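Local coordinates for beta-N-acetylhexosaminidase (Thermotoga neapolitana, PDB 5C0Q), which probably hydrolyses terminal non-reducing N-acetyl-D-hexosamine residues from N-acetyl-beta-D-hexosaminides, as a zinc-binding member of glycosyl hydrolase family 3, at residues Met110-Val115 with Ile156-His161. Sequence-based numbering, arbitrary orientation.
With ZN (zinc ion), chain O.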
# COMPACT_ATOMS: atom_id res chain seq x y z
N MET B 110 -2.68 -15.69 -5.60
CA MET B 110 -1.57 -16.10 -6.46
C MET B 110 -0.83 -14.85 -6.94
O MET B 110 -1.43 -13.83 -7.15
CB MET B 110 -2.09 -16.92 -7.64
CG MET B 110 -1.07 -17.26 -8.75
SD MET B 110 -1.70 -18.56 -9.83
CE MET B 110 -0.64 -18.42 -11.16
N VAL B 111 0.46 -14.94 -7.11
CA VAL B 111 1.25 -13.90 -7.70
C VAL B 111 2.06 -14.50 -8.89
O VAL B 111 2.49 -15.65 -8.85
CB VAL B 111 2.21 -13.27 -6.69
CG1 VAL B 111 3.25 -14.26 -6.24
CG2 VAL B 111 2.89 -12.06 -7.31
N PHE B 112 2.20 -13.73 -9.97
CA PHE B 112 3.03 -14.13 -11.10
C PHE B 112 4.50 -13.73 -10.89
O PHE B 112 4.98 -12.78 -11.47
CB PHE B 112 2.50 -13.54 -12.41
CG PHE B 112 1.17 -14.10 -12.86
CD1 PHE B 112 0.73 -15.32 -12.42
CD2 PHE B 112 0.38 -13.41 -13.73
CE1 PHE B 112 -0.48 -15.83 -12.85
CE2 PHE B 112 -0.84 -13.92 -14.14
CZ PHE B 112 -1.27 -15.15 -13.69
N ALA B 113 5.16 -14.44 -9.99
CA ALA B 113 6.56 -14.26 -9.64
C ALA B 113 6.91 -15.50 -8.85
O ALA B 113 6.00 -16.18 -8.40
CB ALA B 113 6.77 -13.02 -8.84
N PRO B 114 8.20 -15.82 -8.70
CA PRO B 114 9.38 -15.11 -9.24
C PRO B 114 9.73 -15.39 -10.70
O PRO B 114 9.40 -16.39 -11.27
CB PRO B 114 10.50 -15.60 -8.34
CG PRO B 114 10.08 -16.98 -7.96
CD PRO B 114 8.59 -16.99 -7.89
N VAL B 115 10.43 -14.43 -11.29
CA VAL B 115 11.14 -14.58 -12.54
C VAL B 115 12.35 -15.45 -12.31
O VAL B 115 13.11 -15.15 -11.43
CB VAL B 115 11.60 -13.23 -13.10
CG1 VAL B 115 12.60 -13.43 -14.26
CG2 VAL B 115 10.41 -12.39 -13.50
N ILE B 156 0.11 -18.26 -3.63
CA ILE B 156 0.80 -19.27 -4.46
C ILE B 156 1.68 -18.70 -5.57
O ILE B 156 1.19 -17.97 -6.41
CB ILE B 156 -0.21 -20.20 -5.14
CG1 ILE B 156 -0.92 -21.03 -4.09
CG2 ILE B 156 0.48 -21.20 -6.04
CD1 ILE B 156 -2.12 -21.70 -4.67
N PRO B 157 2.96 -19.06 -5.60
CA PRO B 157 3.81 -18.52 -6.67
C PRO B 157 3.60 -19.16 -8.02
O PRO B 157 3.10 -20.26 -8.16
CB PRO B 157 5.23 -18.78 -6.16
CG PRO B 157 5.09 -19.94 -5.27
CD PRO B 157 3.73 -19.87 -4.64
N CYS B 158 3.99 -18.41 -9.02
CA CYS B 158 3.99 -18.89 -10.38
C CYS B 158 5.32 -18.52 -11.02
O CYS B 158 5.56 -17.36 -11.33
CB CYS B 158 2.83 -18.32 -11.18
SG CYS B 158 2.68 -19.02 -12.84
N ILE B 159 6.18 -19.50 -11.18
CA ILE B 159 7.52 -19.27 -11.70
C ILE B 159 7.43 -19.08 -13.18
O ILE B 159 6.59 -19.64 -13.81
CB ILE B 159 8.47 -20.43 -11.33
CG1 ILE B 159 7.97 -21.75 -11.91
CG2 ILE B 159 8.61 -20.53 -9.83
CD1 ILE B 159 8.80 -22.94 -11.50
N LYS B 160 8.28 -18.23 -13.72
CA LYS B 160 8.21 -17.87 -15.12
C LYS B 160 9.61 -17.51 -15.65
O LYS B 160 10.52 -17.28 -14.86
CB LYS B 160 7.19 -16.73 -15.32
CG LYS B 160 7.51 -15.47 -14.59
CD LYS B 160 6.30 -14.51 -14.55
CE LYS B 160 6.74 -13.13 -14.12
NZ LYS B 160 5.67 -12.12 -14.19
N HIS B 161 9.84 -17.59 -16.96
CA HIS B 161 8.97 -18.27 -17.92
C HIS B 161 9.66 -19.54 -18.43
O HIS B 161 10.71 -19.46 -19.06
CB HIS B 161 8.65 -17.39 -19.12
CG HIS B 161 8.18 -16.02 -18.77
ND1 HIS B 161 9.05 -15.00 -18.44
CD2 HIS B 161 6.94 -15.48 -18.71
CE1 HIS B 161 8.36 -13.91 -18.20
NE2 HIS B 161 7.08 -14.18 -18.35
ZN ZN O . 10.80 -14.21 -18.40
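M110 lies against C158, its terminal CE 3.5 Å from C158 CB. With CG anti to the backbone N (chi1 172°) and the chain extended beyond it, the methionine runs along the face it shares with I156 and ends at the edge of the F112 ring. C158 meets the same ring edge, CB lying 3.9 Å from F112 CD1, and its sulfur makes an oblique sulfur-aromatic contact, SG 5.2 Å from the F112 centroid. A slim, unbranched cysteine suits a CB approached by both M110 CE and F112 CD1. This sulfur-rich end is the tightly packed one, with M110 and C158 also touching A205 of the next strand.

Backbone pairing starts with V111 N to I156 O, 3.2 Å, between neighbouring parallel strands of the family 3 TIM-barrel domain. It soon becomes irregular: F112 centres an inverse gamma turn and a cis peptide precedes P114. The chain still reaches 156-161 through A113 O, which accepts from C158 N, and P114 O, which accepts from K160 N in the carbonyl plane. Proline suits a place that offers only a carbonyl, having no N-H; its ring lies beside P157 and, more loosely, I159, CD to CG2 4.0 Å, with C147 of helix 136-153 touching P114 and I159.

Toward the zinc end the contact turns polar, though it remains buried. K160 starts with CG between the backbone N and the carbonyl carbon (chi1 61°), then extends, long enough to carry NZ to F112 O, 2.9 Å away and above the carbonyl plane. A salt bridge to E65 probably offsets its charge, and V115 CG2 packs on K160 CE at 3.8 Å. With the amine gone, as in an alanine at this place, the F112 carbonyl and E65 carboxylate would probably lose their shared partner and a gap would open beside V115. After K160 comes a cis peptide, and H161 ND1 binds zinc at 1.9 Å alongside D117 and H165.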